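Local structure of putative lipoprotein (3JX8) at residues A[14-19]-A[52-57]; A[70-73]-A[77-80]; A[180-183]-A[189-192]; A[200-203]-A[209-212]; A[216-221]-A[228-233]. The protein is of unknown function but is probably a surface-anchored, adhesin-like lipoprotein that may act in cell adhesion or lipid binding. All blocks are in the same frame, centred on the assembly; numbering follows the deposited sequence.

Contact 1 of 5, residues A[14-19]-A[52-57]; sequences ETREIK and NLFDYL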
# COMPACT_ATOMS: atom_id res chain seq x y z
N GLU A 14 34.62 -10.28 -13.34
CA GLU A 14 35.10 -9.45 -14.44
C GLU A 14 34.50 -8.06 -14.34
O GLU A 14 33.31 -7.91 -14.09
CB GLU A 14 34.76 -10.07 -15.82
CG GLU A 14 35.05 -9.16 -17.00
CD GLU A 14 34.82 -9.77 -18.38
OE1 GLU A 14 34.40 -10.96 -18.52
OE2 GLU A 14 35.08 -9.01 -19.36
N THR A 15 35.32 -7.05 -14.59
CA THR A 15 34.89 -5.68 -14.64
C THR A 15 34.85 -5.22 -16.09
O THR A 15 35.80 -5.43 -16.86
CB THR A 15 35.83 -4.79 -13.86
OG1 THR A 15 35.76 -5.17 -12.48
CG2 THR A 15 35.47 -3.33 -14.01
N ARG A 16 33.74 -4.60 -16.45
CA ARG A 16 33.56 -4.00 -17.75
C ARG A 16 33.11 -2.57 -17.61
O ARG A 16 32.11 -2.27 -16.92
CB ARG A 16 32.51 -4.75 -18.57
CG ARG A 16 32.94 -6.10 -18.99
CD ARG A 16 31.92 -6.77 -19.87
NE ARG A 16 32.31 -8.16 -19.96
CZ ARG A 16 31.66 -9.13 -20.58
NH1 ARG A 16 30.55 -8.93 -21.26
NH2 ARG A 16 32.19 -10.35 -20.54
N GLU A 17 33.85 -1.69 -18.27
CA GLU A 17 33.40 -0.33 -18.45
C GLU A 17 32.52 -0.30 -19.67
O GLU A 17 32.94 -0.72 -20.73
CB GLU A 17 34.58 0.62 -18.57
CG GLU A 17 35.33 0.75 -17.24
CD GLU A 17 36.47 1.77 -17.29
OE1 GLU A 17 36.83 2.22 -18.41
OE2 GLU A 17 37.01 2.12 -16.21
N ILE A 18 31.30 0.20 -19.53
CA ILE A 18 30.33 0.18 -20.61
C ILE A 18 30.08 1.60 -21.10
O ILE A 18 29.77 2.51 -20.32
CB ILE A 18 29.03 -0.49 -20.15
CG1 ILE A 18 29.35 -1.91 -19.67
CG2 ILE A 18 28.03 -0.53 -21.30
CD1 ILE A 18 28.34 -2.49 -18.73
N LYS A 19 30.23 1.78 -22.41
CA LYS A 19 30.05 3.09 -23.04
C LYS A 19 28.59 3.47 -22.98
O LYS A 19 27.71 2.70 -23.39
CB LYS A 19 30.52 3.06 -24.51
CG LYS A 19 30.79 4.43 -25.14
N ASN A 52 30.53 -15.08 -16.32
CA ASN A 52 29.47 -15.80 -17.01
C ASN A 52 28.10 -15.10 -16.96
O ASN A 52 27.27 -15.32 -17.82
CB ASN A 52 29.40 -17.24 -16.51
CG ASN A 52 29.01 -17.32 -15.05
OD1 ASN A 52 29.55 -16.61 -14.21
ND2 ASN A 52 28.08 -18.21 -14.74
N LEU A 53 27.88 -14.22 -16.00
CA LEU A 53 26.57 -13.61 -15.82
C LEU A 53 26.28 -12.42 -16.77
O LEU A 53 25.10 -12.09 -17.00
CB LEU A 53 26.39 -13.22 -14.35
CG LEU A 53 26.42 -14.40 -13.38
CD1 LEU A 53 26.15 -13.94 -11.91
CD2 LEU A 53 25.46 -15.53 -13.82
N PHE A 54 27.31 -11.82 -17.38
CA PHE A 54 27.08 -10.71 -18.33
C PHE A 54 26.15 -11.10 -19.49
O PHE A 54 25.39 -10.29 -19.94
CB PHE A 54 28.40 -10.18 -18.95
CG PHE A 54 29.18 -9.28 -18.05
CD1 PHE A 54 28.75 -8.00 -17.78
CD2 PHE A 54 30.37 -9.70 -17.47
CE1 PHE A 54 29.47 -7.15 -16.95
CE2 PHE A 54 31.09 -8.84 -16.64
CZ PHE A 54 30.63 -7.57 -16.38
N ASP A 55 26.27 -12.32 -19.96
CA ASP A 55 25.41 -12.85 -21.02
C ASP A 55 23.93 -12.86 -20.63
O ASP A 55 23.09 -12.95 -21.52
CB ASP A 55 25.78 -14.29 -21.37
CG ASP A 55 27.15 -14.40 -22.05
OD1 ASP A 55 27.57 -13.40 -22.66
OD2 ASP A 55 27.81 -15.48 -21.94
N TYR A 56 23.64 -12.78 -19.33
CA TYR A 56 22.27 -12.82 -18.83
C TYR A 56 21.75 -11.46 -18.36
O TYR A 56 20.67 -11.39 -17.81
CB TYR A 56 22.19 -13.82 -17.68
CG TYR A 56 22.52 -15.21 -18.13
CD1 TYR A 56 23.83 -15.66 -18.12
CD2 TYR A 56 21.52 -16.07 -18.61
CE1 TYR A 56 24.15 -16.94 -18.56
CE2 TYR A 56 21.85 -17.34 -19.04
CZ TYR A 56 23.18 -17.76 -19.00
OH TYR A 56 23.54 -19.01 -19.41
N LEU A 57 22.52 -10.40 -18.58
CA LEU A 57 22.26 -9.10 -17.99
C LEU A 57 22.09 -8.06 -19.10
O LEU A 57 22.81 -8.09 -20.08
CB LEU A 57 23.46 -8.76 -17.10
CG LEU A 57 23.40 -7.72 -16.00
CD1 LEU A 57 22.37 -8.15 -14.95
CD2 LEU A 57 24.82 -7.49 -15.38

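Contact 2 of 5, residues A[70-73]-A[77-80]; sequences PKSI and FNNN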
# COMPACT_ATOMS: atom_id res chain seq x y z
N PRO A 70 18.35 -8.36 -15.19
CA PRO A 70 18.46 -9.66 -15.83
C PRO A 70 17.59 -9.75 -17.06
O PRO A 70 16.48 -9.23 -17.06
CB PRO A 70 17.99 -10.64 -14.76
CG PRO A 70 18.13 -9.91 -13.48
CD PRO A 70 17.85 -8.48 -13.81
N LYS A 71 18.11 -10.39 -18.11
CA LYS A 71 17.32 -10.62 -19.30
C LYS A 71 16.09 -11.51 -19.00
O LYS A 71 16.09 -12.32 -18.06
CB LYS A 71 18.15 -11.32 -20.37
CG LYS A 71 19.26 -10.49 -20.95
CD LYS A 71 20.03 -11.29 -22.01
CE LYS A 71 21.25 -10.49 -22.47
NZ LYS A 71 22.10 -11.20 -23.45
N SER A 72 15.09 -11.37 -19.87
CA SER A 72 14.01 -12.33 -19.96
C SER A 72 14.54 -13.67 -20.34
O SER A 72 15.48 -13.77 -21.12
CB SER A 72 13.03 -11.96 -21.06
OG SER A 72 12.38 -10.76 -20.76
N ILE A 73 13.90 -14.72 -19.84
CA ILE A 73 14.32 -16.05 -20.18
C ILE A 73 14.14 -16.29 -21.68
O ILE A 73 13.09 -16.01 -22.26
CB ILE A 73 13.61 -17.11 -19.34
CG1 ILE A 73 13.92 -16.87 -17.85
CG2 ILE A 73 14.08 -18.51 -19.77
CD1 ILE A 73 13.47 -17.96 -16.88
N PHE A 77 9.02 -15.82 -23.59
CA PHE A 77 8.02 -14.84 -24.00
C PHE A 77 7.94 -13.61 -23.10
O PHE A 77 6.90 -13.01 -22.97
CB PHE A 77 6.66 -15.54 -24.12
CG PHE A 77 6.75 -16.93 -24.76
CD1 PHE A 77 7.64 -17.20 -25.80
CD2 PHE A 77 5.95 -17.97 -24.33
CE1 PHE A 77 7.72 -18.49 -26.38
CE2 PHE A 77 6.00 -19.24 -24.92
CZ PHE A 77 6.88 -19.51 -25.93
N ASN A 78 9.03 -13.25 -22.46
CA ASN A 78 9.03 -12.19 -21.45
C ASN A 78 8.05 -12.41 -20.29
O ASN A 78 7.67 -11.44 -19.64
CB ASN A 78 8.81 -10.79 -22.10
CG ASN A 78 9.85 -10.47 -23.20
OD1 ASN A 78 11.02 -10.84 -23.08
ND2 ASN A 78 9.41 -9.78 -24.27
N ASN A 79 7.72 -13.66 -20.00
CA ASN A 79 6.92 -13.98 -18.81
C ASN A 79 7.72 -14.04 -17.52
O ASN A 79 7.14 -14.06 -16.41
CB ASN A 79 6.18 -15.30 -19.02
CG ASN A 79 5.09 -15.19 -20.08
OD1 ASN A 79 4.55 -14.11 -20.33
ND2 ASN A 79 4.78 -16.28 -20.72
N ASN A 80 9.05 -14.08 -17.65
CA ASN A 80 9.96 -14.19 -16.52
C ASN A 80 11.38 -13.94 -16.93
O ASN A 80 11.72 -14.01 -18.10
CB ASN A 80 9.89 -15.57 -15.85
CG ASN A 80 9.44 -16.64 -16.79
OD1 ASN A 80 8.42 -17.30 -16.52
ND2 ASN A 80 10.12 -16.78 -17.95

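Contact 3 of 5, residues A[180-183]-A[189-192]; sequences ASFN and EIKA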
# COMPACT_ATOMS: atom_id res chain seq x y z
N ALA A 180 6.61 18.57 4.52
CA ALA A 180 6.77 17.13 4.48
C ALA A 180 5.41 16.44 4.41
O ALA A 180 4.42 16.86 5.06
CB ALA A 180 7.54 16.63 5.72
N SER A 181 5.39 15.35 3.66
CA SER A 181 4.25 14.48 3.60
C SER A 181 4.73 13.02 3.84
O SER A 181 5.60 12.52 3.13
CB SER A 181 3.59 14.67 2.26
OG SER A 181 2.71 13.60 2.05
N PHE A 182 4.21 12.38 4.89
CA PHE A 182 4.57 11.01 5.28
C PHE A 182 3.37 10.08 5.26
O PHE A 182 2.37 10.31 5.95
CB PHE A 182 5.14 11.01 6.69
CG PHE A 182 6.39 11.82 6.83
CD1 PHE A 182 7.47 11.61 6.00
CD2 PHE A 182 6.51 12.76 7.84
CE1 PHE A 182 8.63 12.36 6.15
CE2 PHE A 182 7.68 13.50 7.99
CZ PHE A 182 8.75 13.29 7.14
N ASN A 183 3.48 9.00 4.48
CA ASN A 183 2.37 8.11 4.24
C ASN A 183 2.79 6.66 4.43
O ASN A 183 3.80 6.23 3.86
CB ASN A 183 1.87 8.29 2.83
CG ASN A 183 1.55 9.71 2.54
OD1 ASN A 183 0.48 10.20 2.88
ND2 ASN A 183 2.52 10.42 1.96
N GLU A 189 7.15 1.51 8.85
CA GLU A 189 7.46 2.62 9.73
C GLU A 189 8.24 3.72 9.03
O GLU A 189 9.20 3.45 8.30
CB GLU A 189 8.27 2.06 10.90
CG GLU A 189 8.73 3.10 11.83
CD GLU A 189 9.46 2.56 13.03
OE1 GLU A 189 9.91 1.38 13.04
OE2 GLU A 189 9.58 3.35 13.97
N ILE A 190 7.79 4.96 9.22
CA ILE A 190 8.57 6.12 8.83
C ILE A 190 9.20 6.70 10.10
O ILE A 190 8.53 6.93 11.12
CB ILE A 190 7.77 7.17 8.09
CG1 ILE A 190 7.34 6.64 6.73
CG2 ILE A 190 8.64 8.44 7.88
CD1 ILE A 190 6.40 7.56 5.95
N LYS A 191 10.52 6.90 10.05
CA LYS A 191 11.25 7.47 11.17
C LYS A 191 11.76 8.84 10.76
O LYS A 191 12.67 8.97 9.92
CB LYS A 191 12.45 6.60 11.52
CG LYS A 191 12.16 5.22 12.01
CD LYS A 191 13.49 4.57 12.39
CE LYS A 191 13.30 3.21 13.01
NZ LYS A 191 14.61 2.48 12.99
N ALA A 192 11.18 9.86 11.35
CA ALA A 192 11.49 11.22 10.94
C ALA A 192 11.59 12.18 12.10
O ALA A 192 11.43 13.36 11.91
CB ALA A 192 10.48 11.71 9.89

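Contact 4 of 5, residues A[200-203]-A[209-212]; sequences AECN and EISV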
# COMPACT_ATOMS: atom_id res chain seq x y z
N ALA A 200 3.97 19.42 8.35
CA ALA A 200 3.93 18.00 7.98
C ALA A 200 2.51 17.45 7.96
O ALA A 200 1.66 17.79 8.83
CB ALA A 200 4.77 17.19 8.92
N GLU A 201 2.27 16.58 6.99
CA GLU A 201 1.06 15.77 6.89
C GLU A 201 1.44 14.30 7.07
O GLU A 201 2.34 13.81 6.38
CB GLU A 201 0.46 15.95 5.52
CG GLU A 201 -0.92 15.35 5.40
CD GLU A 201 -1.43 15.33 3.96
OE1 GLU A 201 -0.97 16.23 3.19
OE2 GLU A 201 -2.27 14.44 3.62
N CYS A 202 0.76 13.62 7.97
CA CYS A 202 1.03 12.22 8.28
C CYS A 202 -0.22 11.40 8.09
O CYS A 202 -1.27 11.69 8.66
CB CYS A 202 1.49 12.08 9.70
SG CYS A 202 3.08 12.82 10.01
N ASN A 203 -0.12 10.38 7.26
CA ASN A 203 -1.24 9.50 6.98
C ASN A 203 -0.83 8.08 7.17
O ASN A 203 0.17 7.65 6.57
CB ASN A 203 -1.70 9.66 5.55
CG ASN A 203 -2.30 11.02 5.29
OD1 ASN A 203 -3.40 11.32 5.75
ND2 ASN A 203 -1.58 11.85 4.56
N GLU A 209 3.41 2.98 11.54
CA GLU A 209 3.89 3.98 12.47
C GLU A 209 4.69 5.09 11.81
O GLU A 209 5.49 4.84 10.90
CB GLU A 209 4.82 3.27 13.43
CG GLU A 209 4.90 3.84 14.77
CD GLU A 209 5.32 2.80 15.81
OE1 GLU A 209 6.38 3.00 16.41
OE2 GLU A 209 4.60 1.79 16.02
N ILE A 210 4.48 6.31 12.29
CA ILE A 210 5.25 7.47 11.86
C ILE A 210 5.72 8.24 13.09
O ILE A 210 4.94 8.50 14.02
CB ILE A 210 4.42 8.42 10.99
CG1 ILE A 210 3.86 7.68 9.76
CG2 ILE A 210 5.26 9.72 10.61
CD1 ILE A 210 2.92 8.56 8.85
N SER A 211 7.00 8.59 13.09
CA SER A 211 7.56 9.50 14.09
C SER A 211 7.93 10.80 13.41
O SER A 211 8.80 10.81 12.53
CB SER A 211 8.79 8.90 14.73
OG SER A 211 8.44 7.69 15.39
N VAL A 212 7.29 11.90 13.80
CA VAL A 212 7.41 13.15 13.08
C VAL A 212 7.83 14.28 14.01
O VAL A 212 7.51 14.27 15.20
CB VAL A 212 6.08 13.52 12.34
CG1 VAL A 212 4.90 13.65 13.35
CG2 VAL A 212 6.25 14.79 11.43

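Contact 5 of 5, residues A[216-221]-A[228-233]; sequences QILDAN and IHYKGD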
# COMPACT_ATOMS: atom_id res chain seq x y z
N GLN A 216 5.47 23.90 13.09
CA GLN A 216 4.34 24.83 12.98
C GLN A 216 2.97 24.18 12.79
O GLN A 216 2.04 24.48 13.53
CB GLN A 216 4.63 25.77 11.84
CG GLN A 216 3.68 26.92 11.74
CD GLN A 216 4.03 27.78 10.56
OE1 GLN A 216 5.17 28.25 10.42
NE2 GLN A 216 3.06 27.97 9.67
N ILE A 217 2.84 23.31 11.80
CA ILE A 217 1.57 22.66 11.47
C ILE A 217 1.79 21.15 11.33
O ILE A 217 2.73 20.71 10.65
CB ILE A 217 1.01 23.16 10.12
CG1 ILE A 217 0.75 24.67 10.14
CG2 ILE A 217 -0.27 22.45 9.74
CD1 ILE A 217 -0.34 25.09 11.09
N LEU A 218 0.92 20.36 11.95
CA LEU A 218 0.92 18.91 11.85
C LEU A 218 -0.50 18.45 11.59
O LEU A 218 -1.42 18.74 12.37
CB LEU A 218 1.47 18.22 13.10
CG LEU A 218 1.44 16.69 13.13
CD1 LEU A 218 2.27 16.07 11.94
CD2 LEU A 218 1.95 16.18 14.50
N ASP A 219 -0.67 17.73 10.51
CA ASP A 219 -1.94 17.17 10.13
C ASP A 219 -1.76 15.65 10.27
O ASP A 219 -1.00 15.02 9.52
CB ASP A 219 -2.21 17.66 8.71
CG ASP A 219 -3.49 17.17 8.14
OD1 ASP A 219 -4.30 16.55 8.86
OD2 ASP A 219 -3.69 17.43 6.92
N ALA A 220 -2.42 15.08 11.27
CA ALA A 220 -2.17 13.71 11.73
C ALA A 220 -3.42 12.85 11.49
O ALA A 220 -4.49 13.11 12.07
CB ALA A 220 -1.79 13.72 13.20
N ASN A 221 -3.31 11.87 10.59
CA ASN A 221 -4.45 11.06 10.16
C ASN A 221 -4.14 9.59 10.25
O ASN A 221 -3.09 9.13 9.73
CB ASN A 221 -4.83 11.39 8.71
CG ASN A 221 -5.11 12.88 8.51
OD1 ASN A 221 -6.09 13.39 9.02
ND2 ASN A 221 -4.20 13.58 7.87
N ILE A 228 0.96 7.63 15.46
CA ILE A 228 1.77 8.80 15.13
C ILE A 228 2.35 9.34 16.46
O ILE A 228 1.61 9.60 17.43
CB ILE A 228 0.98 9.88 14.39
CG1 ILE A 228 0.46 9.28 13.08
CG2 ILE A 228 1.88 11.17 14.18
CD1 ILE A 228 -0.52 10.17 12.26
N HIS A 229 3.66 9.44 16.50
CA HIS A 229 4.37 10.01 17.62
C HIS A 229 4.96 11.30 17.10
O HIS A 229 5.65 11.30 16.06
CB HIS A 229 5.52 9.11 18.07
CG HIS A 229 5.19 7.66 18.04
ND1 HIS A 229 4.34 7.08 18.95
CD2 HIS A 229 5.58 6.67 17.20
CE1 HIS A 229 4.22 5.79 18.68
NE2 HIS A 229 4.97 5.51 17.62
N TYR A 230 4.72 12.40 17.79
CA TYR A 230 5.25 13.66 17.33
C TYR A 230 5.96 14.47 18.40
O TYR A 230 5.65 14.37 19.60
CB TYR A 230 4.17 14.50 16.66
CG TYR A 230 3.19 15.22 17.58
CD1 TYR A 230 2.10 14.54 18.16
CD2 TYR A 230 3.32 16.59 17.86
CE1 TYR A 230 1.19 15.20 18.97
CE2 TYR A 230 2.41 17.25 18.67
CZ TYR A 230 1.35 16.55 19.21
OH TYR A 230 0.44 17.17 20.00
N LYS A 231 6.89 15.29 17.93
CA LYS A 231 7.60 16.23 18.77
C LYS A 231 7.58 17.57 18.08
O LYS A 231 7.21 17.67 16.92
CB LYS A 231 9.03 15.78 19.00
CG LYS A 231 9.85 15.62 17.75
CD LYS A 231 11.29 15.19 18.07
CE LYS A 231 12.13 16.41 18.43
NZ LYS A 231 13.52 16.03 18.79
N GLY A 232 8.01 18.60 18.81
CA GLY A 232 7.84 19.96 18.38
C GLY A 232 6.59 20.49 19.04
O GLY A 232 5.91 19.76 19.75
N ASP A 233 6.26 21.75 18.79
CA ASP A 233 5.03 22.33 19.27
C ASP A 233 4.21 22.90 18.13
O ASP A 233 3.83 24.05 18.18
CB ASP A 233 5.34 23.38 20.34
CG ASP A 233 6.11 22.80 21.52
OD1 ASP A 233 5.62 21.87 22.18
OD2 ASP A 233 7.24 23.26 21.77

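Contact 1 of 5, residues A[14-19]-A[52-57]
The guanidinium of R16 lies flat on one face of the F54 ring. The two planes are only 9° apart, and their centres are 3.9 Å apart. The stack is also a cation-pi contact, with CZ displaced toward the CD2 side of the ring. R16 NH1 lies 3.4 Å from F54 CB. The aliphatic part of R16 covers the same face. R16 CD makes a CH-pi contact 3.7 Å from the F54 ring centre. At the ring edge, near its plane, the backbone E14 O is 3.5 Å from F54 CE2. E14 CB and CG also touch CE2.

The R16 chain is extended from CG to NE, which lets it run along the ring. E14 fixes its far end. NE of R16 bonds to E14 OE2 at 3.0 Å, and R16 NH2 bonds to E14 OE1 at 3.1 Å. This side-on, two-nitrogen salt bridge probably limits rotation of the guanidinium. Both oxygens are approached from above the carboxylate plane. D55, next to F54, hydrogen-bonds a glycerol probably taken up from the crystallisation liquor.

R16 and E14 sit on strand 13-17, which pairs antiparallel with strand 44-50. F54 belongs to a turn with helical backbone angles, without a regular helix, between strand 44-50 and strand 57-62. Its side chain also packs on I49 of strand 44-50, and the stack joins this turn to strand 13-17.

Contact 2 of 5, residues A[70-73]-A[77-80]
S72 and N78 meet through their side chains on the protein surface. Starting at S72 CB, the carbon already lies 3.1 Å from N78 OD1. The next atom, S72 OG, donates a hydrogen bond to N78 OD1 at 2.7 Å. The hydroxyl comes in tilted 32° from the plane of the N78 carbonyl. S72 OG is placed beside its own backbone N and anti to the carbonyl carbon (chi1 -65°), which directs it across the gap. The CA-CB bond of N78 points away from 70-73, but the amide folds back and carries OD1 to the serine.

A backbone bond lies beside this one. I73 N donates to N80 O at 2.9 Å, and the N-H points almost straight at the oxygen. N80 O also takes a weaker CA-H...O contact from S72 CA, at 3.4 Å. The I73 side chain crosses that of N80 at a slant, with I73 CD1 3.7 Å from N80 ND2.

F77 and N78 both have backbone angles close to those of a left-handed helix. They turn the chain back toward I73. K238 NZ of the second subunit hydrogen-bonds F77 O and N79 OD1, and N80 packs on S245 of that subunit. This is an irregular surface loop between strands 65-70 and 83-85, bridged by the I73-N80 backbone bond; it also contacts the second subunit.

Contact 3 of 5, residues A[180-183]-A[189-192]
F182 and I190 point their CA-CB bonds at each other across the interior of the coil. F182 is set with CG beside its backbone N and anti to the carbonyl carbon (chi1 -61°). This swings the ring along the strand toward A192. F182 CZ then lies 3.6 Å from A192 CB, and CE2 of the ring is only slightly farther from that methyl. The methyl approaches the ring obliquely. At the base of the same side chain, F182 CB touches I190 CD1 at 3.7 Å.

I190 splits its two branches between two partners. CG1 is anti to the carbonyl carbon, and the chain is extended to CD1 (chi2 174°). I190 CD1 thus reaches over the backbone of N183, 3.6 Å from N183 N. On the other branch, I190 CG2 lies 3.9 Å from F182 CD1. The facing side chains mesh by apolar contact, with no polar link between the two strands.

N183 turns away from 189-192. N183 ND2 bonds to S181 OG at 3.2 Å and also to C163 O. Its OD1 accepts from N203 ND2 on the next coil, a step from one coil to the next somewhat reminiscent of an asparagine ladder.

Strands 180-183 and 189-192 run roughly antiparallel (152°), their axes 8.2 Å apart, as facing walls of one beta-helix coil. Strand 180-185 is flanked in its sheet by strands 160-166 and 200-205. Strand 189-192 has strands 170-174 and 209-214 on its flanks. F182 also packs on L161 and C163 of the preceding coil and on I210 and V212 of the following one.

Contact 4 of 5, residues A[200-203]-A[209-212]
C202 sets its sulfur between two side chains of the facing strand. C202 SG lies 3.8 Å from I210 CG2. C202 SG is 3.9 Å from V212 CB, with both methyls of that valine at about the same range. The sulfur is beside the backbone N and anti to the carbonyl carbon (chi1 -67°), which leans it along the strand toward V212. At the root of the side chain, C202 CB is 3.9 Å from I210 CD1.

V212 reaches two partners at once. V212 CG2 is anti to the backbone N and meets A200 CB at 3.8 Å. Its CG1 is placed between the backbone N and the carbonyl carbon, and stays close to the sulfur. I210 spreads in the other direction. Its extended CG1-CD1 branch ends over the backbone of N203, with I210 CD1 3.7 Å from N203 O. The two strands meet here through small and branched apolar side chains.

The outward side of strand 200-203 is polar. N203 ND2 donates to E201 OE2 at 2.8 Å, with the oxygen in the plane of the N203 amide. The bond is close to straight, at 165°. N203 ND2 also bonds to N183 OD1 on the preceding coil, and N203 OD1 makes a weak hydrogen bond to N221 ND2 on the next.

The two strands lie on opposite sides of the same turn of the solenoid, with axes 8.3 Å apart. Strand 200-205 lies between strands 180-185 and 217-223 and is parallel to both. Strand 209-214 has strands 189-192 and 227-231 beside it. L218 and I228 from the following coil pack against C202 and V212, and F182 from the preceding one does so too.

Contact 5 of 5, residues A[216-221]-A[228-233]
Apolar contacts join L218 to Y230 and A220 to I228. L218 CD2 is the methyl that touches the tyrosine. L218 CD2 lies 3.5 Å from Y230 CG and as close to Y230 CB. It meets the root of the ring obliquely, and the two side chains cross. L218 CG is anti to the backbone N (chi1 176°), which carries CD2 toward the facing strand. A220 CB meets I228 CD1 at 3.9 Å.

Side chain also packs on backbone. The extended CG1-CD1 branch of I228 passes A220 and ends beside the main chain of N221, with I228 CD1 3.7 Å from N221 N.

These strands face each other across the core of a beta-helix, as in the pectate-lyase-like clan to which the family belongs. Their N-to-C directions are 165° apart, close to antiparallel, with axes 8.9 Å apart. Strand 217-223 has strands 200-205 and 235-241 on its flanks. I236 of strand 235-241 packs on both L218 and Y230, and V212 of strand 209-214 does the same.

Polar bonds lie on the outward sides of the strands. N221 ND2 donates to D219 OD1 at 3.1 Å. The amide approaches that oxygen from above the carboxylate plane, 66° out of it. H229 ND1 bonds to N247 OD1 on the neighbouring strand 245-248. On the strand, K231 makes a cation-pi contact with Y213; in the loop after it, D233 forms a salt bridge with K248.

How the contacts relate
Contacts 3, 4 and 5 lie on successive coils toward the C-terminal end of the beta-helix. Centres of contacts 3 and 4 are about 5 Å apart, and those of 4 and 5 about 7 Å. Backbone bonds tie them: F182 N is 2.8 Å from E201 O, and C202 N is 2.7 Å from D219 O. Contacts 1 and 2 are at the N-terminal end, their centres about 18 Å apart. K71 joins them: K71 N is 2.8 Å from Y56 O, and K71 NZ bonds to D55 O. The two groups are far apart, with about 38 Å between the centres of contacts 1 and 3. Contact 2 also reaches the second subunit.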